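Local coordinates for endopolygalacturonase (Chondrostereum purpureum, PDB 1K5C), which probably hydrolyses internal alpha-1,4-galacturonosyl linkages of polygalacturonic acid, as a glycoside hydrolase of family 28, at residues Q172-A177 / G196-S201. Residues are numbered along the deposited sequence; the frame is centred on the assembly and turned at random.
Sequences QDDCIA and GISIGS
Asp174 and Ser198 face each other across two successive coils of a right-handed parallel beta-helix, a fold in which neighbouring strands can carry an outward polar row and an inward apolar one. The carboxylate of Asp174 is turned so that OD1 lies 2.8 Å from Ser198 OG; this hydrogen bond is weak and doubtful, since the serine is modelled in two conformers. A chi1 of -69°, which sets CG of Asp174 beside its own backbone N, places the carboxylate alongside Ser198 with OD1 on the hydroxyl. The other oxygen, OD2, makes a salt bridge to Lys228, and this bond, with the weak one to Ser198 OG, limits how the carboxylate can turn. Asp173, just before it in the chain, has OD1 turned back on the chain: its anti lone pair takes the backbone N of Asp174 at 2.7 Å.

On the inward face Ile176 and Ile197 meet through single methyl branches, CG2 to CG2 at 3.7 Å, their side chains running obliquely to one another. Ile197 extends its CG2 anti to the backbone N, with CG1 beside that N (chi1 -62°). Two backbone bonds tie the coils: Cys175 N to Gly196 O, and Ser198 N to Ile176 O at 2.9 Å. Farther on, Ala177 CA approaches Ser198 O as a CA-H...O contact, and its CB rests 3.5 Å from Gly200 O.

The polar face belongs to the galacturonate-binding cleft: Asp173 binds galacturonate, and the side chain of Asp174 touches that of His195, which also binds it and is the predicted active-site residue. Phe186 of strand 184-187 packs against both isoleucines and also touches Cys175, whose SG is disulfide-bonded to Cys191. Within the parallel sheet, strand 176-179 lies between strands 155-158 and 197-202, and strand 223-230 flanks the latter, bringing Arg226 and Lys228 against Ser198.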
loop_
_atom_site.group_PDB
_atom_site.type_symbol
_atom_site.label_atom_id
_atom_site.label_comp_id
_atom_site.label_asym_id
_atom_site.label_seq_id
_atom_site.Cartn_x
_atom_site.Cartn_y
_atom_site.Cartn_z
ATOM N N GLN A 172 -6.044 -8.449 -3.456
ATOM C CA GLN A 172 -6.921 -8.213 -4.599
ATOM C C GLN A 172 -6.950 -6.734 -4.986
ATOM O O GLN A 172 -7.813 -6.325 -5.774
ATOM C CB GLN A 172 -8.363 -8.709 -4.382
ATOM C CG GLN A 172 -8.454 -10.188 -4.098
ATOM C CD GLN A 172 -8.005 -10.596 -2.717
ATOM O OE1 GLN A 172 -7.281 -11.672 -2.585
ATOM N NE2 GLN A 172 -8.389 -9.917 -1.696
ATOM N N ASP A 173 -6.057 -5.921 -4.446
ATOM C CA ASP A 173 -6.014 -4.492 -4.797
ATOM C C ASP A 173 -4.566 -4.034 -4.673
ATOM O O ASP A 173 -3.642 -4.856 -4.718
ATOM C CB ASP A 173 -7.045 -3.677 -3.953
ATOM C CG ASP A 173 -7.543 -2.437 -4.680
ATOM O OD1 ASP A 173 -6.728 -1.530 -4.941
ATOM O OD2 ASP A 173 -8.743 -2.377 -4.986
ATOM N N ASP A 174 -4.353 -2.733 -4.557
ATOM C CA ASP A 174 -2.973 -2.226 -4.544
ATOM C C ASP A 174 -2.158 -2.956 -3.483
ATOM O O ASP A 174 -2.572 -3.108 -2.342
ATOM C CB ASP A 174 -2.989 -0.717 -4.277
ATOM C CG ASP A 174 -3.568 0.070 -5.440
ATOM O OD1 ASP A 174 -3.345 -0.371 -6.575
ATOM O OD2 ASP A 174 -4.138 1.144 -5.188
ATOM N N CYS A 175 -0.936 -3.334 -3.858
ATOM C CA CYS A 175 0.017 -3.872 -2.881
ATOM C C CYS A 175 0.354 -2.798 -1.823
ATOM O O CYS A 175 0.309 -3.018 -0.620
ATOM C CB CYS A 175 1.228 -4.369 -3.680
ATOM S SG CYS A 175 2.467 -5.163 -2.667
ATOM N N ILE A 176 0.660 -1.628 -2.368
ATOM C CA ILE A 176 0.792 -0.372 -1.617
ATOM C C ILE A 176 0.073 0.692 -2.439
ATOM O O ILE A 176 0.139 0.657 -3.675
ATOM C CB ILE A 176 2.273 0.039 -1.348
ATOM C CG1 ILE A 176 2.346 1.357 -0.576
ATOM C CG2 ILE A 176 3.119 0.045 -2.631
ATOM C CD1 ILE A 176 3.738 1.653 -0.009
ATOM N N ALA A 177 -0.575 1.615 -1.716
ATOM C CA ALA A 177 -1.070 2.852 -2.328
ATOM C C ALA A 177 -0.493 4.003 -1.488
ATOM O O ALA A 177 -0.791 4.129 -0.300
ATOM C CB ALA A 177 -2.581 2.927 -2.361
ATOM N N GLY A 196 -0.712 -4.252 -8.024
ATOM C CA GLY A 196 0.610 -3.684 -8.230
ATOM C C GLY A 196 0.914 -2.558 -7.251
ATOM O O GLY A 196 0.311 -2.396 -6.192
ATOM N N ILE A 197 1.959 -1.804 -7.606
ATOM C CA ILE A 197 2.532 -0.784 -6.725
ATOM C C ILE A 197 2.027 0.563 -7.172
ATOM O O ILE A 197 2.346 1.003 -8.296
ATOM C CB ILE A 197 4.072 -0.832 -6.794
ATOM C CG1 ILE A 197 4.560 -2.215 -6.299
ATOM C CG2 ILE A 197 4.696 0.306 -5.990
ATOM C CD1 ILE A 197 6.050 -2.460 -6.517
ATOM N N SER A 198 1.243 1.249 -6.316
ATOM C CA SER A 198 0.536 2.447 -6.716
ATOM C C SER A 198 0.941 3.667 -5.910
ATOM O O SER A 198 1.139 3.645 -4.697
ATOM C CB SER A 198 -0.957 2.242 -6.567
ATOM O OG SER A 198 -1.386 1.396 -7.610
ATOM N N ILE A 199 0.915 4.808 -6.652
ATOM C CA ILE A 199 0.816 6.153 -6.063
ATOM C C ILE A 199 -0.582 6.623 -6.412
ATOM O O ILE A 199 -0.956 6.661 -7.593
ATOM C CB ILE A 199 1.882 7.092 -6.579
ATOM C CG1 ILE A 199 3.282 6.626 -6.095
ATOM C CG2 ILE A 199 1.577 8.521 -6.175
ATOM C CD1 ILE A 199 4.434 7.324 -6.807
ATOM N N GLY A 200 -1.371 6.978 -5.381
ATOM C CA GLY A 200 -2.738 7.429 -5.545
ATOM C C GLY A 200 -3.744 6.311 -5.339
ATOM O O GLY A 200 -3.423 5.200 -4.948
ATOM N N SER A 201 -5.015 6.633 -5.575
ATOM C CA SER A 201 -5.469 7.832 -6.262
ATOM C C SER A 201 -5.192 9.090 -5.490
ATOM O O SER A 201 -5.472 9.206 -4.273
ATOM C CB SER A 201 -7.016 7.679 -6.404
ATOM O OG SER A 201 -7.503 8.859 -6.905
#